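Local coordinates for protein peptidase S15/CocE/NonD (Thaumarchaeota archaeon SCGC AB-539-E09, PDB 4PF1) that acts as an aminopeptidase, probably a serine peptidase of the S15 family with an alpha/beta-hydrolase catalytic domain, at residues V155-G160 with P176-V181; M169-P174 with L283-L288. All blocks are in the same frame, centred on the assembly; numbering follows the deposited sequence.

Contact 1: residues V155-G160 with P176-V181; sequences VAAIGG and PALKAV
Residues 155-160 and 178-181 run side by side as parallel strands, their axes 4.8 Å apart at closest approach and inclined by 25°, in the central sheet of the alpha/beta-hydrolase fold. They are the two strands of a beta-alpha-beta unit whose helix, 162-169, makes the crossover between them. Three backbone hydrogen bonds join the two segments, the first from the turn just before the second strand. Val155 grips the entering chain with both its polar atoms: its N donates to Ala177 O at 2.8 Å, the donor standing above the carbonyl plane, and its O accepts Lys179 N at 2.8 Å along a nearly straight path, 170° at the hydrogen. Further along, Ala157 N reaches Ala180 O over a longer 3.2 Å, this time in the carbonyl plane. The side chains of Val155, Ala157, Leu178 and Val181 share one face of the sheet. There Leu178 leans across to the neighbouring strand: with CG anti to its backbone N (chi1 -176°), its CD1 lies near Ala157 N and Val155 O, and 4.1 Å from Ala157 CB. Val181 CG1 meets the same methyl at 3.9 Å, so both branched side chains reach it from the same side, that of strand 178-181. Helix 133-147 covers Val155 through Ile141 and Val145, whereas Ala156 and Ala180, on the other face, pack against helix 347-365. The strand 154-160 leads directly to Ser161, which with Asp295 and His328 has the geometry of a catalytic triad, consistent with the nucleophile elbow of this fold. At the opposite end, the Lys179 chain bends at chi2 and turns back beside its own strand entrance, where NZ donates to Pro176 O at 3.0 Å.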
loop_
_atom_site.group_PDB
_atom_site.type_symbol
_atom_site.label_atom_id
_atom_site.label_comp_id
_atom_site.label_asym_id
_atom_site.label_seq_id
_atom_site.Cartn_x
_atom_site.Cartn_y
_atom_site.Cartn_z
ATOM N N VAL A 155 -35.458 13.932 24.765
ATOM C CA VAL A 155 -34.133 13.300 24.788
ATOM C C VAL A 155 -34.197 11.877 24.216
ATOM O O VAL A 155 -35.184 11.166 24.415
ATOM C CB VAL A 155 -33.544 13.290 26.244
ATOM C CG1 VAL A 155 -32.183 12.589 26.304
ATOM C CG2 VAL A 155 -33.439 14.701 26.818
ATOM N N ALA A 156 -33.123 11.468 23.519
ATOM C CA ALA A 156 -32.932 10.108 23.029
ATOM C C ALA A 156 -31.552 9.626 23.437
ATOM O O ALA A 156 -30.618 10.427 23.487
ATOM C CB ALA A 156 -33.085 10.053 21.521
ATOM N N ALA A 157 -31.426 8.337 23.772
ATOM C CA ALA A 157 -30.142 7.762 24.156
ATOM C C ALA A 157 -29.659 6.791 23.089
ATOM O O ALA A 157 -30.414 5.912 22.669
ATOM C CB ALA A 157 -30.255 7.063 25.503
ATOM N N ILE A 158 -28.428 6.998 22.589
ATOM C CA ILE A 158 -27.829 6.140 21.563
ATOM C C ILE A 158 -26.392 5.778 21.980
ATOM O O ILE A 158 -25.794 6.473 22.811
ATOM C CB ILE A 158 -27.892 6.776 20.127
ATOM C CG1 ILE A 158 -26.785 7.840 19.903
ATOM C CG2 ILE A 158 -29.300 7.323 19.798
ATOM C CD1 ILE A 158 -26.576 8.271 18.423
ATOM N N GLY A 159 -25.865 4.695 21.415
ATOM C CA GLY A 159 -24.519 4.228 21.723
ATOM C C GLY A 159 -24.310 2.754 21.465
ATOM O O GLY A 159 -25.271 1.983 21.420
ATOM N N GLY A 160 -23.048 2.370 21.304
ATOM C CA GLY A 160 -22.660 0.988 21.052
ATOM C C GLY A 160 -21.802 0.378 22.142
ATOM O O GLY A 160 -21.097 1.098 22.855
ATOM N N PRO A 176 -39.557 11.031 31.961
ATOM C CA PRO A 176 -40.596 11.310 30.945
ATOM C C PRO A 176 -40.086 12.011 29.677
ATOM O O PRO A 176 -40.745 11.925 28.639
ATOM C CB PRO A 176 -41.598 12.199 31.695
ATOM C CG PRO A 176 -40.873 12.681 32.908
ATOM C CD PRO A 176 -39.934 11.588 33.272
ATOM N N ALA A 177 -38.911 12.681 29.748
ATOM C CA ALA A 177 -38.318 13.369 28.596
ATOM C C ALA A 177 -37.639 12.388 27.609
ATOM O O ALA A 177 -37.414 12.759 26.457
ATOM C CB ALA A 177 -37.323 14.416 29.064
ATOM N N LEU A 178 -37.317 11.143 28.053
ATOM C CA LEU A 178 -36.717 10.131 27.172
ATOM C C LEU A 178 -37.795 9.602 26.213
ATOM O O LEU A 178 -38.784 9.002 26.658
ATOM C CB LEU A 178 -36.058 8.987 27.970
ATOM C CG LEU A 178 -35.330 7.925 27.124
ATOM C CD1 LEU A 178 -33.972 8.430 26.644
ATOM C CD2 LEU A 178 -35.173 6.636 27.890
ATOM N N LYS A 179 -37.612 9.858 24.901
ATOM C CA LYS A 179 -38.599 9.546 23.869
ATOM C C LYS A 179 -38.240 8.337 23.001
ATOM O O LYS A 179 -39.137 7.781 22.372
ATOM C CB LYS A 179 -38.843 10.776 22.966
ATOM C CG LYS A 179 -39.282 12.049 23.715
ATOM C CD LYS A 179 -40.621 11.885 24.469
ATOM C CE LYS A 179 -40.890 13.050 25.392
ATOM N NZ LYS A 179 -42.132 12.856 26.183
ATOM N N ALA A 180 -36.944 7.950 22.928
ATOM C CA ALA A 180 -36.485 6.811 22.112
ATOM C C ALA A 180 -35.067 6.385 22.481
ATOM O O ALA A 180 -34.315 7.181 23.039
ATOM C CB ALA A 180 -36.538 7.172 20.628
ATOM N N VAL A 181 -34.692 5.133 22.140
ATOM C CA VAL A 181 -33.335 4.610 22.361
ATOM C C VAL A 181 -32.845 3.839 21.121
ATOM O O VAL A 181 -33.638 3.174 20.449
ATOM C CB VAL A 181 -33.179 3.743 23.649
ATOM C CG1 VAL A 181 -33.188 4.600 24.912
ATOM C CG2 VAL A 181 -34.226 2.637 23.720
#

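Contact 2: residues M169-P174 with L283-L288; sequences MCTINP and LTVPML
In the alpha/beta-hydrolase domain, the loop that leaves crossover helix 162-169 packs against the approach to sheet strand 287-292, and Thr171 and Pro174 meet Thr284, Val285 and Met287 there. The first part of this loop is a type I beta turn from Met169 to Ile172, closed by a weak backbone bond. The turn presents Thr171 to the other segment, and the two functions of its side chain are divided. Its methyl CG2 lies alongside Val285, 4.2 Å from Val285 CB, and 4.4 Å from Met287 CE, the end of a side chain that folds back at its last torsion (chi3 -61°); the methyl itself is directed at Val181 of the neighbouring strand. Its hydroxyl instead turns to the preceding helix: a chi1 of 73° sets OG1 between the backbone N and the carbonyl carbon, and OG1 hydrogen-bonds to Leu168 O. The polar group thus has its partner in the end of that helix, leaving the flank of the methyl for the apolar partners. Leu278 of helix 274-279 also touches Thr171, enclosing it in the hydrophobic layer over the sheet. Pro174 supplies the second point of contact, nearer the surface. Its ring and the Val285 side chain run past each other in opposite directions, and CG2 of Val285 touches both CB and CG of the ring, at 3.9 and 3.8 Å. Val285 thus bridges the two loop residues, Thr171 at its CB and Pro174 at its CG2 methyl. The same ring carbon, Pro174 CG, also meets Thr284, whose side chain crosses it obliquely with OG1 3.9 Å away.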
loop_
_atom_site.group_PDB
_atom_site.type_symbol
_atom_site.label_atom_id
_atom_site.label_comp_id
_atom_site.label_asym_id
_atom_site.label_seq_id
_atom_site.Cartn_x
_atom_site.Cartn_y
_atom_site.Cartn_z
ATOM N N MET A 169 -29.938 0.885 30.026
ATOM C CA MET A 169 -30.203 1.276 31.414
ATOM C C MET A 169 -31.065 2.556 31.499
ATOM O O MET A 169 -31.701 2.784 32.525
ATOM C CB MET A 169 -28.892 1.449 32.193
ATOM C CG MET A 169 -28.237 0.127 32.582
ATOM S SD MET A 169 -29.186 -0.777 33.833
ATOM C CE MET A 169 -28.160 -2.155 34.073
ATOM N N CYS A 170 -31.128 3.355 30.402
ATOM C CA CYS A 170 -31.956 4.572 30.328
ATOM C C CYS A 170 -33.453 4.212 30.330
ATOM O O CYS A 170 -34.280 5.036 30.731
ATOM C CB CYS A 170 -31.600 5.401 29.094
ATOM S SG CYS A 170 -29.885 5.989 29.052
ATOM N N THR A 171 -33.792 2.993 29.864
ATOM C CA THR A 171 -35.171 2.512 29.720
ATOM C C THR A 171 -35.757 1.952 31.039
ATOM O O THR A 171 -36.950 1.650 31.082
ATOM C CB THR A 171 -35.267 1.469 28.589
ATOM O OG1 THR A 171 -34.679 0.238 29.011
ATOM C CG2 THR A 171 -34.628 1.941 27.299
ATOM N N ILE A 172 -34.927 1.810 32.098
ATOM C CA ILE A 172 -35.392 1.341 33.415
ATOM C C ILE A 172 -35.827 2.566 34.217
ATOM O O ILE A 172 -35.019 3.482 34.401
ATOM C CB ILE A 172 -34.308 0.496 34.151
ATOM C CG1 ILE A 172 -33.832 -0.717 33.295
ATOM C CG2 ILE A 172 -34.778 0.065 35.556
ATOM C CD1 ILE A 172 -34.948 -1.733 32.845
ATOM N N ASN A 173 -37.114 2.587 34.682
ATOM C CA ASN A 173 -37.747 3.742 35.364
ATOM C C ASN A 173 -37.377 5.023 34.577
ATOM O O ASN A 173 -36.589 5.845 35.060
ATOM C CB ASN A 173 -37.329 3.827 36.843
ATOM C CG ASN A 173 -37.554 2.555 37.623
ATOM O OD1 ASN A 173 -36.611 1.930 38.120
ATOM N ND2 ASN A 173 -38.812 2.146 37.752
ATOM N N PRO A 174 -37.790 5.111 33.286
ATOM C CA PRO A 174 -37.294 6.205 32.442
ATOM C C PRO A 174 -37.848 7.572 32.786
ATOM O O PRO A 174 -38.986 7.697 33.235
ATOM C CB PRO A 174 -37.716 5.785 31.031
ATOM C CG PRO A 174 -38.899 4.932 31.231
ATOM C CD PRO A 174 -38.659 4.193 32.516
ATOM N N LEU A 283 -41.826 -2.350 29.165
ATOM C CA LEU A 283 -41.283 -1.868 27.902
ATOM C C LEU A 283 -42.160 -0.709 27.428
ATOM O O LEU A 283 -43.287 -0.931 26.977
ATOM C CB LEU A 283 -41.251 -3.026 26.889
ATOM C CG LEU A 283 -40.818 -2.708 25.463
ATOM C CD1 LEU A 283 -39.305 -2.785 25.314
ATOM C CD2 LEU A 283 -41.485 -3.647 24.498
ATOM N N THR A 284 -41.682 0.533 27.623
ATOM C CA THR A 284 -42.448 1.744 27.295
ATOM C C THR A 284 -41.725 2.642 26.282
ATOM O O THR A 284 -42.381 3.385 25.550
ATOM C CB THR A 284 -42.744 2.552 28.575
ATOM O OG1 THR A 284 -41.514 2.856 29.236
ATOM C CG2 THR A 284 -43.694 1.823 29.532
ATOM N N VAL A 285 -40.383 2.601 26.272
ATOM C CA VAL A 285 -39.547 3.440 25.411
ATOM C C VAL A 285 -39.335 2.769 24.034
ATOM O O VAL A 285 -38.903 1.612 23.986
ATOM C CB VAL A 285 -38.184 3.760 26.102
ATOM C CG1 VAL A 285 -37.338 4.716 25.262
ATOM C CG2 VAL A 285 -38.396 4.324 27.508
ATOM N N PRO A 286 -39.595 3.491 22.908
ATOM C CA PRO A 286 -39.322 2.908 21.577
ATOM C C PRO A 286 -37.842 2.555 21.426
ATOM O O PRO A 286 -36.973 3.347 21.802
ATOM C CB PRO A 286 -39.742 4.018 20.605
ATOM C CG PRO A 286 -40.635 4.910 21.399
ATOM C CD PRO A 286 -40.115 4.865 22.791
ATOM N N MET A 287 -37.565 1.343 20.934
ATOM C CA MET A 287 -36.214 0.807 20.828
ATOM C C MET A 287 -35.880 0.377 19.410
ATOM O O MET A 287 -36.655 -0.341 18.772
ATOM C CB MET A 287 -36.072 -0.395 21.779
ATOM C CG MET A 287 -34.650 -0.689 22.206
ATOM S SD MET A 287 -34.549 -2.093 23.356
ATOM C CE MET A 287 -35.543 -1.476 24.732
ATOM N N LEU A 288 -34.699 0.783 18.940
ATOM C CA LEU A 288 -34.156 0.384 17.651
ATOM C C LEU A 288 -32.866 -0.405 17.916
ATOM O O LEU A 288 -31.792 0.184 18.071
ATOM C CB LEU A 288 -33.916 1.620 16.749
ATOM C CG LEU A 288 -33.442 1.368 15.299
ATOM C CD1 LEU A 288 -34.496 0.624 14.481
ATOM C CD2 LEU A 288 -33.099 2.678 14.609
#

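In the fold
From the N terminus, the chain passes through strand 154-160, helix 162-169 and the loop 169-174 before entering strand 178-184 at contact 1, a short closure across one beta-alpha-beta crossover. Contact 2 begins inside that loop and closes only after more than a hundred residues, mostly outside the sheet, when the chain returns at 283-288. The segments alternate, so the two closures cross instead of nesting. Their centres lie about 8 Å apart, and Val181 joins them: its N and O probably bond to Pro286 O and Leu288 N, placing strand 287-292 beside 178-184. Together they tie three consecutive parallel strands to the loop covering one face.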